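Local coordinates for protein acetyltransferase, GNAT family (Streptococcus agalactiae 2603V/R, PDB 2Q7B) that belongs to the GNAT family of acetyltransferases and probably transfers an acetyl group to a nitrogen atom of its substrate, at residues 88-91 against 92-95; 38-41 against 42-46. All coordinates share one frame; numbering follows the deposited sequence.

Contact 1. Residues 88-91 against 92-95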
ATOM      1  N   LEU A  88     -16.716   4.291  -8.240  1.00 32.81           N
ATOM      2  CA  LEU A  88     -18.047   3.791  -8.497  1.00 34.07           C
ATOM      3  C   LEU A  88     -17.902   2.337  -8.900  1.00 32.69           C
ATOM      4  O   LEU A  88     -17.129   2.019  -9.805  1.00 32.84           O
ATOM      5  CB  LEU A  88     -18.753   4.601  -9.603  1.00 33.34           C
ATOM      6  CG  LEU A  88     -20.189   4.198  -9.949  1.00 35.23           C
ATOM      7  CD1 LEU A  88     -20.983   5.367 -10.478  1.00 39.66           C
ATOM      8  CD2 LEU A  88     -20.268   3.010 -10.928  1.00 38.80           C
ATOM      9  N   LEU A  89     -18.653   1.464  -8.218  1.00 33.24           N
ATOM     10  CA  LEU A  89     -18.703   0.033  -8.518  1.00 34.08           C
ATOM     11  C   LEU A  89     -20.101  -0.290  -9.000  1.00 32.87           C
ATOM     12  O   LEU A  89     -21.063  -0.067  -8.284  1.00 33.63           O
ATOM     13  CB  LEU A  89     -18.381  -0.807  -7.261  1.00 33.36           C
ATOM     14  CG  LEU A  89     -18.423  -2.332  -7.414  1.00 34.79           C
ATOM     15  CD1 LEU A  89     -17.293  -2.832  -8.324  1.00 33.90           C
ATOM     16  CD2 LEU A  89     -18.334  -3.039  -6.050  1.00 35.71           C
ATOM     17  N   ARG A  90     -20.224  -0.811 -10.218  1.00 34.51           N
ATOM     18  CA  ARG A  90     -21.527  -1.208 -10.741  1.00 33.59           C
ATOM     19  C   ARG A  90     -21.951  -2.544 -10.119  1.00 35.54           C
ATOM     20  O   ARG A  90     -21.180  -3.506 -10.111  1.00 35.99           O
ATOM     21  CB  ARG A  90     -21.495  -1.351 -12.271  1.00 33.27           C
ATOM     22  CG  ARG A  90     -22.764  -1.946 -12.852  1.00 34.32           C
ATOM     23  CD  ARG A  90     -22.699  -2.147 -14.338  1.00 36.24           C
ATOM     24  NE  ARG A  90     -23.932  -2.786 -14.792  1.00 41.14           N
ATOM     25  CZ  ARG A  90     -24.161  -4.101 -14.803  1.00 36.13           C
ATOM     26  NH1 ARG A  90     -23.262  -4.973 -14.375  1.00 38.99           N
ATOM     27  NH2 ARG A  90     -25.326  -4.549 -15.223  1.00 38.48           N
ATOM     28  N   ILE A  91     -23.167  -2.571  -9.573  1.00 35.25           N
ATOM     29  CA  ILE A  91     -23.779  -3.794  -9.044  1.00 35.85           C
ATOM     30  C   ILE A  91     -24.667  -4.378 -10.137  1.00 35.43           C
ATOM     31  O   ILE A  91     -24.583  -5.564 -10.443  1.00 35.13           O
ATOM     32  CB  ILE A  91     -24.596  -3.527  -7.758  1.00 35.54           C
ATOM     33  CG1 ILE A  91     -23.681  -2.970  -6.665  1.00 33.41           C
ATOM     34  CG2 ILE A  91     -25.308  -4.797  -7.296  1.00 39.31           C
ATOM     35  CD1 ILE A  91     -22.422  -3.817  -6.406  1.00 35.43           C
ATOM     36  N   ASP A  92     -25.499  -3.530 -10.731  1.00 35.98           N
ATOM     37  CA  ASP A  92     -26.379  -3.918 -11.838  1.00 35.75           C
ATOM     38  C   ASP A  92     -26.748  -2.654 -12.606  1.00 34.96           C
ATOM     39  O   ASP A  92     -26.236  -1.595 -12.275  1.00 35.51           O
ATOM     40  CB  ASP A  92     -27.592  -4.713 -11.329  1.00 36.38           C
ATOM     41  CG  ASP A  92     -28.411  -3.971 -10.281  1.00 36.82           C
ATOM     42  OD1 ASP A  92     -28.730  -2.778 -10.452  1.00 44.64           O
ATOM     43  OD2 ASP A  92     -28.781  -4.615  -9.284  1.00 42.42           O
ATOM     44  N   ASP A  93     -27.613  -2.748 -13.624  1.00 35.95           N
ATOM     45  CA  ASP A  93     -28.003  -1.571 -14.436  1.00 34.94           C
ATOM     46  C   ASP A  93     -28.573  -0.394 -13.640  1.00 34.86           C
ATOM     47  O   ASP A  93     -28.468   0.766 -14.079  1.00 34.50           O
ATOM     48  CB  ASP A  93     -29.047  -1.958 -15.490  1.00 36.08           C
ATOM     49  CG  ASP A  93     -28.484  -2.812 -16.617  1.00 38.77           C
ATOM     50  OD1 ASP A  93     -27.250  -2.888 -16.794  1.00 39.73           O
ATOM     51  OD2 ASP A  93     -29.307  -3.377 -17.365  1.00 47.13           O
ATOM     52  N   LYS A  94     -29.174  -0.704 -12.487  1.00 34.56           N
ATOM     53  CA  LYS A  94     -29.825   0.274 -11.622  1.00 34.01           C
ATOM     54  C   LYS A  94     -29.033   0.734 -10.412  1.00 34.80           C
ATOM     55  O   LYS A  94     -29.181   1.871  -9.990  1.00 35.72           O
ATOM     56  CB  LYS A  94     -31.144  -0.313 -11.114  1.00 37.58           C
ATOM     57  N   THR A  95     -28.183  -0.130  -9.869  1.00 34.89           N
ATOM     58  CA  THR A  95     -27.473   0.159  -8.625  1.00 34.48           C
ATOM     59  C   THR A  95     -25.954   0.203  -8.726  1.00 32.31           C
ATOM     60  O   THR A  95     -25.338  -0.635  -9.369  1.00 32.59           O
ATOM     61  CB  THR A  95     -27.852  -0.907  -7.571  1.00 36.19           C
ATOM     62  OG1 THR A  95     -29.264  -0.858  -7.367  1.00 40.97           O
ATOM     63  CG2 THR A  95     -27.149  -0.679  -6.233  1.00 36.87           C
TER

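Contact 2. Residues 38-41 against 42-46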
ATOM      1  N   LEU A  38      -2.864   7.850   1.210  1.00 33.17           N
ATOM      2  CA  LEU A  38      -4.124   8.571   1.475  1.00 33.09           C
ATOM      3  C   LEU A  38      -5.132   7.686   2.179  1.00 31.42           C
ATOM      4  O   LEU A  38      -5.725   8.070   3.182  1.00 32.79           O
ATOM      5  CB  LEU A  38      -4.716   9.083   0.153  1.00 32.22           C
ATOM      6  CG  LEU A  38      -6.151   9.631   0.178  1.00 35.03           C
ATOM      7  CD1 LEU A  38      -6.273  10.878   1.052  1.00 33.53           C
ATOM      8  CD2 LEU A  38      -6.573   9.943  -1.195  1.00 35.37           C
ATOM      9  N   ILE A  39      -5.325   6.487   1.634  1.00 30.96           N
ATOM     10  CA  ILE A  39      -6.273   5.530   2.195  1.00 32.80           C
ATOM     11  C   ILE A  39      -5.868   5.145   3.606  1.00 31.98           C
ATOM     12  O   ILE A  39      -6.696   5.177   4.515  1.00 32.45           O
ATOM     13  CB  ILE A  39      -6.435   4.276   1.294  1.00 29.39           C
ATOM     14  CG1 ILE A  39      -7.010   4.667  -0.080  1.00 35.78           C
ATOM     15  CG2 ILE A  39      -7.305   3.243   1.989  1.00 34.99           C
ATOM     16  CD1 ILE A  39      -6.999   3.551  -1.086  1.00 37.89           C
ATOM     17  N   ASN A  40      -4.595   4.778   3.783  1.00 33.15           N
ATOM     18  CA  ASN A  40      -4.076   4.412   5.085  1.00 32.58           C
ATOM     19  C   ASN A  40      -4.243   5.534   6.097  1.00 33.49           C
ATOM     20  O   ASN A  40      -4.598   5.292   7.224  1.00 32.03           O
ATOM     21  CB  ASN A  40      -2.587   4.056   5.000  1.00 33.92           C
ATOM     22  CG  ASN A  40      -2.035   3.581   6.335  1.00 33.58           C
ATOM     23  OD1 ASN A  40      -2.451   2.545   6.850  1.00 34.53           O
ATOM     24  ND2 ASN A  40      -1.127   4.358   6.915  1.00 33.24           N
ATOM     25  N   TYR A  41      -3.957   6.764   5.686  1.00 33.35           N
ATOM     26  CA  TYR A  41      -4.097   7.898   6.571  1.00 33.52           C
ATOM     27  C   TYR A  41      -5.564   8.051   7.086  1.00 31.71           C
ATOM     28  O   TYR A  41      -5.838   8.139   8.286  1.00 32.43           O
ATOM     29  CB  TYR A  41      -3.598   9.202   5.888  1.00 36.02           C
ATOM     30  CG  TYR A  41      -3.933  10.381   6.757  1.00 35.53           C
ATOM     31  CD1 TYR A  41      -3.118  10.730   7.827  1.00 41.42           C
ATOM     32  CD2 TYR A  41      -5.134  11.069   6.591  1.00 43.36           C
ATOM     33  CE1 TYR A  41      -3.468  11.763   8.690  1.00 37.94           C
ATOM     34  CE2 TYR A  41      -5.485  12.102   7.443  1.00 38.56           C
ATOM     35  CZ  TYR A  41      -4.651  12.434   8.486  1.00 39.53           C
ATOM     36  OH  TYR A  41      -5.007  13.452   9.318  1.00 42.78           O
ATOM     37  N   CYS A  42      -6.503   8.087   6.162  1.00 33.87           N
ATOM     38  CA  CYS A  42      -7.897   8.284   6.497  1.00 34.70           C
ATOM     39  C   CYS A  42      -8.466   7.153   7.320  1.00 34.04           C
ATOM     40  O   CYS A  42      -9.161   7.393   8.290  1.00 34.24           O
ATOM     41  CB  CYS A  42      -8.727   8.444   5.227  1.00 35.62           C
ATOM     42  SG  CYS A  42      -8.388   9.951   4.348  1.00 36.96           S
ATOM     43  N   GLN A  43      -8.175   5.915   6.926  1.00 36.25           N
ATOM     44  CA  GLN A  43      -8.703   4.759   7.628  1.00 35.85           C
ATOM     45  C   GLN A  43      -8.034   4.486   8.947  1.00 36.06           C
ATOM     46  O   GLN A  43      -8.703   4.191   9.932  1.00 33.93           O
ATOM     47  CB  GLN A  43      -8.563   3.498   6.778  1.00 34.86           C
ATOM     48  CG  GLN A  43      -9.429   3.496   5.526  1.00 40.26           C
ATOM     49  CD  GLN A  43      -9.282   2.236   4.686  1.00 35.67           C
ATOM     50  OE1 GLN A  43      -8.209   1.609   4.637  1.00 34.57           O
ATOM     51  NE2 GLN A  43     -10.361   1.876   3.986  1.00 34.59           N
ATOM     52  N   ASN A  44      -6.709   4.593   8.959  1.00 36.08           N
ATOM     53  CA  ASN A  44      -5.936   4.079  10.077  1.00 35.64           C
ATOM     54  C   ASN A  44      -5.210   5.048  10.974  1.00 38.10           C
ATOM     55  O   ASN A  44      -4.939   4.708  12.122  1.00 41.32           O
ATOM     56  CB  ASN A  44      -4.945   3.057   9.550  1.00 34.30           C
ATOM     57  CG  ASN A  44      -5.628   1.883   8.874  1.00 38.55           C
ATOM     58  OD1 ASN A  44      -6.621   1.386   9.371  1.00 34.97           O
ATOM     59  ND2 ASN A  44      -5.088   1.431   7.734  1.00 34.67           N
ATOM     60  N   ILE A  45      -4.855   6.215  10.456  1.00 36.62           N
ATOM     61  CA  ILE A  45      -4.184   7.226  11.268  1.00 37.67           C
ATOM     62  C   ILE A  45      -5.240   8.168  11.825  1.00 36.87           C
ATOM     63  O   ILE A  45      -5.298   8.409  13.024  1.00 36.42           O
ATOM     64  CB  ILE A  45      -3.101   7.982  10.465  1.00 35.59           C
ATOM     65  CG1 ILE A  45      -2.010   6.977  10.047  1.00 37.97           C
ATOM     66  CG2 ILE A  45      -2.504   9.119  11.335  1.00 37.71           C
ATOM     67  CD1 ILE A  45      -0.965   7.537   9.156  1.00 43.50           C
ATOM     68  N   GLU A  46      -6.111   8.651  10.948  1.00 35.82           N
ATOM     69  CA  GLU A  46      -7.163   9.573  11.341  1.00 34.97           C
ATOM     70  C   GLU A  46      -8.344   8.878  12.008  1.00 35.49           C
ATOM     71  O   GLU A  46      -8.707   9.248  13.111  1.00 36.98           O
ATOM     72  CB  GLU A  46      -7.641  10.368  10.128  1.00 35.57           C
ATOM     73  CG  GLU A  46      -8.599  11.476  10.491  1.00 35.20           C
ATOM     74  CD  GLU A  46      -9.150  12.202   9.297  1.00 37.51           C
ATOM     75  OE1 GLU A  46      -9.299  11.613   8.210  1.00 38.67           O
ATOM     76  OE2 GLU A  46      -9.476  13.373   9.482  1.00 39.50           O
TER

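Contact 1. Residues 88-91 against 92-95
The amide N of I91 donates to O of T95 at 2.9 Å, and N of D92 reaches the same oxygen at 3.2 Å, so two successive amides share one acceptor as the chain doubles back. Within the turn, D92 supplies a second shared acceptor. Its OD1 receives N of K94 at 2.9 Å from the anti side of the carboxylate and N of T95 at 2.8 Å from the syn side. This depends on chi1 of D92 (57°), which sets CG between the backbone N and the carbonyl carbon and folds the carboxylate back over the following residues. The bond to K94 meets the definition of an Asx turn, and the one to T95 extends it to an Asx motif. Two backbone donors on one carboxylate oxygen should restrict its rotation and probably favour the charged form. The turn belongs to a beta hairpin, the connection between antiparallel strands 81-90 and 95-103 of the central GNAT sheet. The R90 chain runs extended from CG to NE and lays one guanidinium face over the D92 backbone, with CA of D92 3.6 Å above the plane and offset toward the rim of the group. NH2 of R90 then meets OD1 of D93 at 3.0 Å in a salt bridge. The oxygen lies near the guanidinium plane, but the donor stands 51° out of the carboxylate plane, and the two flat groups are turned 60° apart. Closer to the sheet, CB of I91 lies 4.1 Å from CG2 of T95, an apolar touch that V97 and Y166 continue along I91. OG1 of T95 turns to a different partner, accepting a hydrogen bond from NE of R133, while the backbone of K94 pairs with T132 and R133.

Contact 2. Residues 38-41 against 42-46
The amides of N40 and N44 meet one helical turn apart: ND2 of N44 donates to OD1 of N40 at 3.0 Å. The N-H points almost straight at the oxygen, which lies in the amide plane of N44, yet the two amide planes are 61° apart and the donor is tilted from the N40 carbonyl plane. The ring of Y41 crosses the I45 side chain at about a right angle, placed there by a chi1 of 172° that turns CG away from the backbone N; CD1 of Y41 lies 3.8 Å from CB of I45. CB of E46 comes to the same side of the ring plane, obliquely, 3.9 Å from CE2 of Y41, and SG of C42 sits near the ring edge, 5.5 Å from its centroid. C42 also packs through SG against CD1 of L38 (4.0 Å). Further out, partners fix the polar ends: OD1 of N44 accepts from N of I51, E46 forms a salt bridge with R108, and Q43 bonds Q56 and a citrate that probably came from the crystallisation liquor. F102 lies against L38, I39, C42 and Q43, while N40 packs on N40 of the second subunit. Beneath these side chains, O of Y41 accepts from N of E46 at 2.7 Å and from N of I45 at 3.1 Å. The bond to E46, five residues on, marks a wider pi-type turn closing helix 29-46, the first helix of the GNAT fold.

From the N terminus, strand 20-24 leads into helix 29-46, whose last turns hold contact 2. The contact closes no loop beyond the helical turn itself. The chain then passes through helix 62-67 and strand 72-78 to strand 81-90, where contact 1 closes the short reversal into strand 95-103. The two lie in series, neither nested nor crossing, on opposite sides of the chain's centre, with centres about 26 Å apart and nearest atoms about 12 Å apart. The hairpin nevertheless relates them: contact 1 joins its two strands at the turn, whereas V82 and S85 on one strand and F102 on the other touch the helix of contact 2.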